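Glcnac-alpha-1,4-gal-releasing endo-beta-galactosidase (Clostridium perfringens, PDB 1UPS) probably hydrolyses internal beta-galactosidic linkages in glycans to release the disaccharide GlcNAc-alpha-1,4-Gal, and carries a bound calcium ion. Local coordinates at residues K31-D36 against Y124-G129; R297-F302 against I391-Y396; I171-F176 against R183-G188. All blocks are in the same frame, centred on the assembly; numbering follows the deposited sequence.

From the N terminus the chain closes contact 1, then contact 3, then contact 2; they follow one another in series, with no nesting or crossing. Contact 1 brings the loop ahead of strand 129-136 back to strand 30-36 after 87 intervening residues, beside the sheet in which strand 30-36 pairs with strand 267-279. Contact 3 closes a short loop between the neighbouring strands 168-170 and 181-187 of the six-stranded sheet, about 20 Å from contact 1, centre to centre. Both belong to the family 16 glycosidase region. Contact 2 joins two turns of the C-terminal part, with 88 residues between them; its nearest atoms are about 19 Å from contact 3 and about 26 Å from contact 1.

Contact 1 (K31-D36 against Y124-G129); sequences KLDFSD and YTTKYG
Two consecutive strand residues, D33 and F34, both reach the ring of Y124, because a classic beta bulge opposite V276 turns neighbouring side chains to the same side. F34 slides its ring over one face of Y124 in an offset stack, centroids 4.5 Å apart and planes 24° from parallel. The nearest ring atoms are F34 CD2 and Y124 CG, at 3.5 Å. F34 CB adds a CH-pi contact, sitting 3.6 Å from the Y124 centroid and almost straight above it. D33, its CG anti to the backbone N (chi1 -162°), works at the rim of the same ring: OD2 lies in the ring plane and takes the hydroxyl hydrogen of Y124 OH at 2.7 Å, on the anti lone pair. A water 2.6 Å from D33 OD2 donates to the same oxygen and also bonds T126 OG1 at 2.7 Å. T126 OG1 in turn is hydrogen-bonded to K278 NZ, and strand 267-279, which pairs with strand 30-36, carries both V276 and K278. Two donors on one carboxylate oxygen, with a lysine close by, suggest that D33 is ionised and that Y124 is fixed by its hydroxyl as well as by its face.

Contact 2 (R297-F302 against I391-Y396); sequences RQTGKF and IHTESY
T299 OG1 is gripped by at least two partners: K301 N, which donates to it at 3.2 Å and closes an ST turn, and a water 2.7 Å from it that also bonds T393 OG1 at 2.8 Å. The hydroxyl stands between the backbone N and the carbonyl carbon (chi1 65°), leaving CG2 beside the backbone N and aimed at Y396. There the methyl meets the edge of the tyrosine ring, T299 CG2 lying 3.7 Å from Y396 CD2. Q298 approaches the same edge further out: its CG lies in the ring plane, and its chain, bent at chi2, carries NE2 to within 3.2 Å of Y396 OH. This hydrogen bond is weak, its angle at hydrogen only 135°.

A type I turn from T393 to Y396, closed by Y396 N to T393 O at 2.9 Å, sets the backbone from which the ring projects; T393 O also stands over one ring face, offset toward its rim. H392 ND1 accepts a hydrogen bond from E394 N at 2.9 Å, nearly straight and in the imidazole plane. N296 OD1 accepts from T299 N, while T393 and Y396 also pack on Y314. Contact between the turns after strands 291-296 and 390-392, far apart in sequence, is consistent with the ricin-type beta-trefoil the C-terminal part probably adopts.

Contact 3 (I171-F176 against R183-G188); sequences ILETFF and RIAAYG
R183 and E173 lie side by side and point the same way, joined by a salt bridge of 2.9 Å from R183 NE to E173 OE2. The bond is fairly straight and lies in the guanidinium plane; the NE-H meets OE2 from 37° out of the carboxylate plane, and the two flat groups are turned 47° against each other. A water links the pair a second time, donating to E173 OE2 at 2.7 Å and accepting from R183 NH2 at 2.8 Å. The CE2-CZ side of F175 stands over one face of the guanidinium, offset toward its rim, with F175 CE2 3.5 Å from both R183 CD and R183 NE. The arginine is extended from CG to NE, with CG anti to its backbone N (chi1 -173°), and so runs alongside E173 to this ring.

The backbone of R183 is gripped as well: R183 O takes a hydrogen bond from E173 N at 2.9 Å, well off the carbonyl plane, and R183 N donates to the T174 hydroxyl, OG1, at 3.2 Å. L172 CA makes a CA-H...O contact with R183 O. I171 and L172 both face W148 in a classic beta bulge, and strand 168-170 and the bulge that follows it, up to E173, match the E-x-D-x-x-E signature of family 16 glycosidases. E173 holds its last position, which in relatives is the general acid/base, so probably the same here.

Outside this shell, E202 on the neighbouring strand 199-204 forms a salt bridge with R183 NH1, giving the guanidinium a second carboxylate partner. W182 NE1, next to R183 on strand 181-187, bonds I171 O, and Q146 NE2 of strand 145-152 bonds T174 O, while F175 also rests on S258.

Contact 1 (K31-D36 against Y124-G129)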
loop_
_atom_site.group_PDB
_atom_site.type_symbol
_atom_site.label_atom_id
_atom_site.label_comp_id
_atom_site.label_asym_id
_atom_site.label_seq_id
_atom_site.Cartn_x
_atom_site.Cartn_y
_atom_site.Cartn_z
ATOM N N LYS A 31 -12.998 -10.625 12.264
ATOM C CA LYS A 31 -12.549 -11.727 13.093
ATOM C C LYS A 31 -11.040 -11.835 12.984
ATOM O O LYS A 31 -10.483 -11.775 11.887
ATOM C CB LYS A 31 -13.195 -13.047 12.656
ATOM N N LEU A 32 -10.368 -11.994 14.113
ATOM C CA LEU A 32 -8.913 -12.126 14.084
ATOM C C LEU A 32 -8.516 -13.484 13.485
ATOM O O LEU A 32 -8.975 -14.528 13.957
ATOM C CB LEU A 32 -8.334 -11.957 15.496
ATOM C CG LEU A 32 -6.807 -11.989 15.589
ATOM C CD1 LEU A 32 -6.193 -10.715 14.993
ATOM C CD2 LEU A 32 -6.371 -12.187 17.046
ATOM N N ASP A 33 -7.692 -13.459 12.433
ATOM C CA ASP A 33 -7.300 -14.673 11.704
ATOM C C ASP A 33 -5.881 -15.127 12.013
ATOM O O ASP A 33 -5.582 -16.323 11.907
ATOM C CB ASP A 33 -7.450 -14.442 10.190
ATOM C CG ASP A 33 -7.482 -15.722 9.386
ATOM O OD1 ASP A 33 -8.335 -16.614 9.648
ATOM O OD2 ASP A 33 -6.697 -15.909 8.429
ATOM N N PHE A 34 -5.021 -14.166 12.364
ATOM C CA PHE A 34 -3.600 -14.400 12.662
ATOM C C PHE A 34 -3.105 -13.323 13.597
ATOM O O PHE A 34 -3.444 -12.145 13.439
ATOM C CB PHE A 34 -2.742 -14.364 11.391
ATOM C CG PHE A 34 -1.239 -14.523 11.649
ATOM C CD1 PHE A 34 -0.417 -13.408 11.781
ATOM C CD2 PHE A 34 -0.674 -15.790 11.772
ATOM C CE1 PHE A 34 0.970 -13.556 12.026
ATOM C CE2 PHE A 34 0.699 -15.961 12.004
ATOM C CZ PHE A 34 1.526 -14.843 12.124
ATOM N N SER A 35 -2.290 -13.716 14.570
ATOM C CA SER A 35 -1.558 -12.720 15.324
ATOM C C SER A 35 -0.253 -13.263 15.872
ATOM O O SER A 35 -0.134 -14.459 16.175
ATOM C CB SER A 35 -2.402 -12.152 16.460
ATOM O OG SER A 35 -2.658 -13.152 17.409
ATOM N N ASP A 36 0.726 -12.371 15.962
ATOM C CA ASP A 36 1.898 -12.614 16.761
ATOM C C ASP A 36 2.148 -11.351 17.562
ATOM O O ASP A 36 2.406 -10.285 16.996
ATOM C CB ASP A 36 3.108 -12.982 15.892
ATOM C CG ASP A 36 4.201 -13.631 16.699
ATOM O OD1 ASP A 36 4.964 -14.473 16.156
ATOM O OD2 ASP A 36 4.340 -13.368 17.912
ATOM N N TYR A 124 1.881 -18.914 7.831
ATOM C CA TYR A 124 0.669 -18.158 7.544
ATOM C C TYR A 124 0.668 -17.650 6.112
ATOM O O TYR A 124 1.484 -16.800 5.742
ATOM C CB TYR A 124 0.488 -16.974 8.510
ATOM C CG TYR A 124 -0.851 -16.277 8.313
ATOM C CD1 TYR A 124 -2.048 -16.933 8.625
ATOM C CD2 TYR A 124 -0.921 -14.975 7.796
ATOM C CE1 TYR A 124 -3.280 -16.307 8.436
ATOM C CE2 TYR A 124 -2.152 -14.343 7.583
ATOM C CZ TYR A 124 -3.325 -15.021 7.918
ATOM O OH TYR A 124 -4.546 -14.420 7.734
ATOM N N THR A 125 -0.242 -18.185 5.309
ATOM C CA THR A 125 -0.458 -17.688 3.958
ATOM C C THR A 125 -1.952 -17.453 3.803
ATOM O O THR A 125 -2.767 -18.294 4.233
ATOM C CB THR A 125 -0.001 -18.723 2.901
ATOM O OG1 THR A 125 -0.628 -19.980 3.176
ATOM C CG2 THR A 125 1.524 -19.025 3.023
ATOM N N THR A 126 -2.331 -16.351 3.166
ATOM C CA THR A 126 -3.756 -16.038 3.024
ATOM C C THR A 126 -4.034 -15.137 1.819
ATOM O O THR A 126 -3.107 -14.534 1.278
ATOM C CB THR A 126 -4.292 -15.423 4.361
ATOM O OG1 THR A 126 -5.717 -15.604 4.464
ATOM C CG2 THR A 126 -4.125 -13.904 4.381
ATOM N N LYS A 127 -5.300 -15.063 1.400
ATOM C CA LYS A 127 -5.715 -14.124 0.356
ATOM C C LYS A 127 -6.772 -13.179 0.940
ATOM O O LYS A 127 -7.811 -13.637 1.438
ATOM C CB LYS A 127 -6.272 -14.896 -0.852
ATOM C CG LYS A 127 -6.842 -14.015 -1.975
ATOM C CD LYS A 127 -7.416 -14.834 -3.164
ATOM C CE LYS A 127 -8.595 -15.704 -2.758
ATOM N NZ LYS A 127 -8.965 -16.679 -3.838
ATOM N N TYR A 128 -6.490 -11.870 0.848
ATOM C CA TYR A 128 -7.336 -10.767 1.346
ATOM C C TYR A 128 -7.327 -10.598 2.861
ATOM O O TYR A 128 -7.061 -11.546 3.602
ATOM C CB TYR A 128 -8.789 -10.858 0.848
ATOM C CG TYR A 128 -8.906 -11.063 -0.652
ATOM C CD1 TYR A 128 -9.806 -11.995 -1.175
ATOM C CD2 TYR A 128 -8.112 -10.331 -1.540
ATOM C CE1 TYR A 128 -9.918 -12.190 -2.539
ATOM C CE2 TYR A 128 -8.213 -10.523 -2.927
ATOM C CZ TYR A 128 -9.116 -11.463 -3.413
ATOM O OH TYR A 128 -9.227 -11.659 -4.778
ATOM N N GLY A 129 -7.636 -9.382 3.305
ATOM C CA GLY A 129 -7.799 -9.126 4.735
ATOM C C GLY A 129 -7.266 -7.768 5.149
ATOM O O GLY A 129 -6.804 -6.985 4.303
HETATM O O HOH W 1 -6.365 -17.454 6.303
#

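Contact 2 (R297-F302 against I391-Y396)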
loop_
_atom_site.group_PDB
_atom_site.type_symbol
_atom_site.label_atom_id
_atom_site.label_comp_id
_atom_site.label_asym_id
_atom_site.label_seq_id
_atom_site.Cartn_x
_atom_site.Cartn_y
_atom_site.Cartn_z
ATOM N N ARG A 297 -14.943 19.708 0.798
ATOM C CA ARG A 297 -14.630 19.909 2.216
ATOM C C ARG A 297 -14.887 21.343 2.705
ATOM O O ARG A 297 -15.441 21.566 3.801
ATOM C CB ARG A 297 -13.194 19.483 2.549
ATOM C CG ARG A 297 -12.876 19.616 4.057
ATOM C CD ARG A 297 -11.444 19.203 4.412
ATOM N NE ARG A 297 -11.247 19.152 5.859
ATOM C CZ ARG A 297 -10.118 18.795 6.464
ATOM N NH1 ARG A 297 -9.051 18.437 5.751
ATOM N NH2 ARG A 297 -10.065 18.780 7.811
ATOM N N GLN A 298 -14.470 22.311 1.900
ATOM C CA GLN A 298 -14.573 23.717 2.299
ATOM C C GLN A 298 -16.014 24.212 2.291
ATOM O O GLN A 298 -16.460 24.847 3.264
ATOM C CB GLN A 298 -13.663 24.603 1.414
ATOM C CG GLN A 298 -13.816 26.130 1.660
ATOM C CD GLN A 298 -13.192 26.625 2.945
ATOM O OE1 GLN A 298 -12.838 25.834 3.817
ATOM N NE2 GLN A 298 -13.052 27.958 3.074
ATOM N N THR A 299 -16.756 23.910 1.226
ATOM C CA THR A 299 -18.095 24.496 1.054
ATOM C C THR A 299 -19.225 23.610 1.534
ATOM O O THR A 299 -20.348 24.098 1.706
ATOM C CB THR A 299 -18.399 24.840 -0.408
ATOM O OG1 THR A 299 -18.452 23.625 -1.181
ATOM C CG2 THR A 299 -17.265 25.707 -1.037
ATOM N N GLY A 300 -18.946 22.320 1.708
ATOM C CA GLY A 300 -19.984 21.361 2.069
ATOM C C GLY A 300 -20.985 21.065 0.953
ATOM O O GLY A 300 -22.005 20.408 1.212
ATOM N N LYS A 301 -20.727 21.552 -0.269
ATOM C CA LYS A 301 -21.656 21.356 -1.386
ATOM C C LYS A 301 -21.334 20.091 -2.193
ATOM O O LYS A 301 -20.224 19.566 -2.130
ATOM C CB LYS A 301 -21.688 22.572 -2.321
ATOM C CG LYS A 301 -21.881 23.920 -1.603
ATOM C CD LYS A 301 -23.157 23.956 -0.734
ATOM C CE LYS A 301 -23.374 25.394 -0.187
ATOM N NZ LYS A 301 -24.426 25.477 0.883
ATOM N N PHE A 302 -22.330 19.621 -2.941
ATOM C CA PHE A 302 -22.240 18.369 -3.691
ATOM C C PHE A 302 -22.143 18.601 -5.196
ATOM O O PHE A 302 -22.763 19.516 -5.727
ATOM C CB PHE A 302 -23.478 17.512 -3.375
ATOM C CG PHE A 302 -23.480 16.934 -1.982
ATOM C CD1 PHE A 302 -23.990 17.666 -0.897
ATOM C CD2 PHE A 302 -22.961 15.657 -1.752
ATOM C CE1 PHE A 302 -23.999 17.113 0.409
ATOM C CE2 PHE A 302 -22.949 15.097 -0.461
ATOM C CZ PHE A 302 -23.464 15.827 0.621
ATOM N N ILE A 391 -8.752 18.772 -9.109
ATOM C CA ILE A 391 -10.144 19.222 -9.111
ATOM C C ILE A 391 -10.393 20.083 -7.877
ATOM O O ILE A 391 -10.093 19.669 -6.758
ATOM C CB ILE A 391 -11.096 18.012 -9.097
ATOM C CG1 ILE A 391 -10.800 17.100 -10.304
ATOM C CG2 ILE A 391 -12.540 18.517 -9.117
ATOM C CD1 ILE A 391 -11.840 15.967 -10.512
ATOM N N HIS A 392 -10.914 21.287 -8.077
ATOM C CA HIS A 392 -11.075 22.226 -6.946
ATOM C C HIS A 392 -12.160 23.266 -7.213
ATOM O O HIS A 392 -12.643 23.395 -8.348
ATOM C CB HIS A 392 -9.748 22.943 -6.616
ATOM C CG HIS A 392 -9.337 23.946 -7.653
ATOM N ND1 HIS A 392 -9.851 25.229 -7.699
ATOM C CD2 HIS A 392 -8.490 23.842 -8.708
ATOM C CE1 HIS A 392 -9.328 25.874 -8.729
ATOM N NE2 HIS A 392 -8.498 25.055 -9.358
ATOM N N THR A 393 -12.553 23.999 -6.167
ATOM C CA THR A 393 -13.455 25.153 -6.336
ATOM C C THR A 393 -12.893 26.398 -5.642
ATOM O O THR A 393 -13.613 27.109 -4.942
ATOM C CB THR A 393 -14.933 24.882 -5.854
ATOM O OG1 THR A 393 -14.948 24.611 -4.440
ATOM C CG2 THR A 393 -15.514 23.619 -6.494
ATOM N N GLU A 394 -11.607 26.670 -5.843
ATOM C CA GLU A 394 -10.935 27.752 -5.119
ATOM C C GLU A 394 -11.422 29.162 -5.511
ATOM O O GLU A 394 -11.187 30.117 -4.764
ATOM C CB GLU A 394 -9.402 27.627 -5.235
ATOM C CG GLU A 394 -8.567 28.650 -4.440
ATOM C CD GLU A 394 -8.842 28.704 -2.934
ATOM O OE1 GLU A 394 -8.517 29.750 -2.302
ATOM O OE2 GLU A 394 -9.369 27.723 -2.362
ATOM N N SER A 395 -12.082 29.296 -6.667
ATOM C CA SER A 395 -12.708 30.571 -7.049
ATOM C C SER A 395 -14.168 30.668 -6.584
ATOM O O SER A 395 -14.776 31.742 -6.664
ATOM C CB SER A 395 -12.610 30.801 -8.557
ATOM O OG SER A 395 -11.250 30.788 -8.968
ATOM N N TYR A 396 -14.715 29.553 -6.093
ATOM C CA TYR A 396 -16.097 29.500 -5.587
ATOM C C TYR A 396 -17.100 30.112 -6.565
ATOM O O TYR A 396 -17.917 30.982 -6.187
ATOM C CB TYR A 396 -16.234 30.235 -4.250
ATOM C CG TYR A 396 -15.293 29.839 -3.135
ATOM C CD1 TYR A 396 -14.024 30.426 -3.013
ATOM C CD2 TYR A 396 -15.686 28.909 -2.171
ATOM C CE1 TYR A 396 -13.183 30.095 -1.965
ATOM C CE2 TYR A 396 -14.846 28.567 -1.114
ATOM C CZ TYR A 396 -13.597 29.166 -1.016
ATOM O OH TYR A 396 -12.769 28.850 0.042
HETATM O O HOH W 2 -17.513 23.624 -3.732
#

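Contact 3 (I171-F176 against R183-G188)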
loop_
_atom_site.group_PDB
_atom_site.type_symbol
_atom_site.label_atom_id
_atom_site.label_comp_id
_atom_site.label_asym_id
_atom_site.label_seq_id
_atom_site.Cartn_x
_atom_site.Cartn_y
_atom_site.Cartn_z
ATOM N N ILE A 171 4.646 -3.422 1.785
ATOM C CA ILE A 171 3.731 -2.612 2.614
ATOM C C ILE A 171 4.512 -1.523 3.322
ATOM O O ILE A 171 4.010 -0.415 3.503
ATOM C CB ILE A 171 2.963 -3.485 3.646
ATOM C CG1 ILE A 171 2.265 -4.669 2.951
ATOM C CG2 ILE A 171 1.927 -2.650 4.421
ATOM C CD1 ILE A 171 1.853 -5.773 3.953
ATOM N N LEU A 172 5.739 -1.851 3.714
ATOM C CA LEU A 172 6.654 -0.863 4.253
ATOM C C LEU A 172 8.050 -1.214 3.753
ATOM O O LEU A 172 8.459 -2.371 3.798
ATOM C CB LEU A 172 6.607 -0.888 5.795
ATOM C CG LEU A 172 7.469 0.171 6.495
ATOM C CD1 LEU A 172 6.777 0.655 7.791
ATOM C CD2 LEU A 172 8.838 -0.414 6.866
ATOM N N GLU A 173 8.773 -0.211 3.262
ATOM C CA GLU A 173 10.114 -0.411 2.742
ATOM C C GLU A 173 10.997 0.784 3.106
ATOM O O GLU A 173 12.024 1.038 2.463
ATOM C CB GLU A 173 10.038 -0.623 1.202
ATOM C CG GLU A 173 11.293 -1.256 0.644
ATOM C CD GLU A 173 11.284 -1.390 -0.883
ATOM O OE1 GLU A 173 11.751 -2.439 -1.346
ATOM O OE2 GLU A 173 10.888 -0.440 -1.608
ATOM N N THR A 174 10.599 1.493 4.168
ATOM C CA THR A 174 11.181 2.788 4.539
ATOM C C THR A 174 12.704 2.758 4.737
ATOM O O THR A 174 13.231 1.919 5.474
ATOM C CB THR A 174 10.475 3.302 5.790
ATOM O OG1 THR A 174 9.052 3.355 5.510
ATOM C CG2 THR A 174 10.890 4.759 6.086
ATOM N N PHE A 175 13.400 3.691 4.095
ATOM C CA PHE A 175 14.875 3.797 4.205
ATOM C C PHE A 175 15.288 4.430 5.515
ATOM O O PHE A 175 14.640 5.377 5.961
ATOM C CB PHE A 175 15.440 4.694 3.112
ATOM C CG PHE A 175 15.449 4.079 1.727
ATOM C CD1 PHE A 175 16.298 4.596 0.759
ATOM C CD2 PHE A 175 14.607 3.007 1.399
ATOM C CE1 PHE A 175 16.327 4.037 -0.535
ATOM C CE2 PHE A 175 14.619 2.451 0.114
ATOM C CZ PHE A 175 15.485 2.991 -0.857
ATOM N N PHE A 176 16.400 3.966 6.093
ATOM C CA PHE A 176 16.961 4.573 7.315
ATOM C C PHE A 176 17.269 6.072 7.125
ATOM O O PHE A 176 17.188 6.846 8.082
ATOM C CB PHE A 176 18.305 3.939 7.724
ATOM C CG PHE A 176 18.272 2.445 7.986
ATOM C CD1 PHE A 176 17.086 1.753 8.195
ATOM C CD2 PHE A 176 19.485 1.738 8.024
ATOM C CE1 PHE A 176 17.095 0.363 8.426
ATOM C CE2 PHE A 176 19.507 0.354 8.253
ATOM C CZ PHE A 176 18.315 -0.334 8.448
ATOM N N ARG A 183 7.701 4.469 2.838
ATOM C CA ARG A 183 7.866 3.951 1.488
ATOM C C ARG A 183 6.964 2.738 1.282
ATOM O O ARG A 183 6.992 1.797 2.074
ATOM C CB ARG A 183 9.329 3.536 1.289
ATOM C CG ARG A 183 9.665 3.125 -0.138
ATOM C CD ARG A 183 11.190 2.950 -0.329
ATOM N NE ARG A 183 11.581 2.401 -1.628
ATOM C CZ ARG A 183 12.248 3.063 -2.574
ATOM N NH1 ARG A 183 12.582 4.348 -2.428
ATOM N NH2 ARG A 183 12.559 2.437 -3.708
ATOM N N ILE A 184 6.188 2.772 0.200
ATOM C CA ILE A 184 5.244 1.707 -0.160
ATOM C C ILE A 184 5.476 1.406 -1.644
ATOM O O ILE A 184 5.654 2.336 -2.454
ATOM C CB ILE A 184 3.789 2.174 0.062
ATOM C CG1 ILE A 184 3.510 2.444 1.537
ATOM C CG2 ILE A 184 2.779 1.106 -0.437
ATOM C CD1 ILE A 184 2.271 3.335 1.785
ATOM N N ALA A 185 5.494 0.121 -2.007
ATOM C CA ALA A 185 5.728 -0.253 -3.413
ATOM C C ALA A 185 5.003 -1.544 -3.777
ATOM O O ALA A 185 4.592 -2.298 -2.898
ATOM C CB ALA A 185 7.252 -0.387 -3.703
ATOM N N ALA A 186 4.828 -1.793 -5.078
ATOM C CA ALA A 186 4.199 -3.041 -5.526
ATOM C C ALA A 186 4.593 -3.347 -6.961
ATOM O O ALA A 186 4.843 -2.436 -7.754
ATOM C CB ALA A 186 2.668 -2.958 -5.401
ATOM N N TYR A 187 4.600 -4.631 -7.298
ATOM C CA TYR A 187 4.958 -5.083 -8.651
ATOM C C TYR A 187 4.472 -6.515 -8.802
ATOM O O TYR A 187 4.554 -7.289 -7.864
ATOM C CB TYR A 187 6.481 -5.020 -8.814
ATOM C CG TYR A 187 7.000 -5.490 -10.165
ATOM C CD1 TYR A 187 6.488 -4.970 -11.356
ATOM C CD2 TYR A 187 8.031 -6.429 -10.235
ATOM C CE1 TYR A 187 6.987 -5.412 -12.601
ATOM C CE2 TYR A 187 8.538 -6.862 -11.472
ATOM C CZ TYR A 187 8.003 -6.352 -12.634
ATOM O OH TYR A 187 8.497 -6.792 -13.859
ATOM N N GLY A 188 3.973 -6.867 -9.989
ATOM C CA GLY A 188 3.450 -8.207 -10.206
ATOM C C GLY A 188 4.463 -9.267 -10.621
ATOM O O GLY A 188 4.146 -10.453 -10.580
HETATM O O HOH W 3 11.682 -0.186 -4.196
#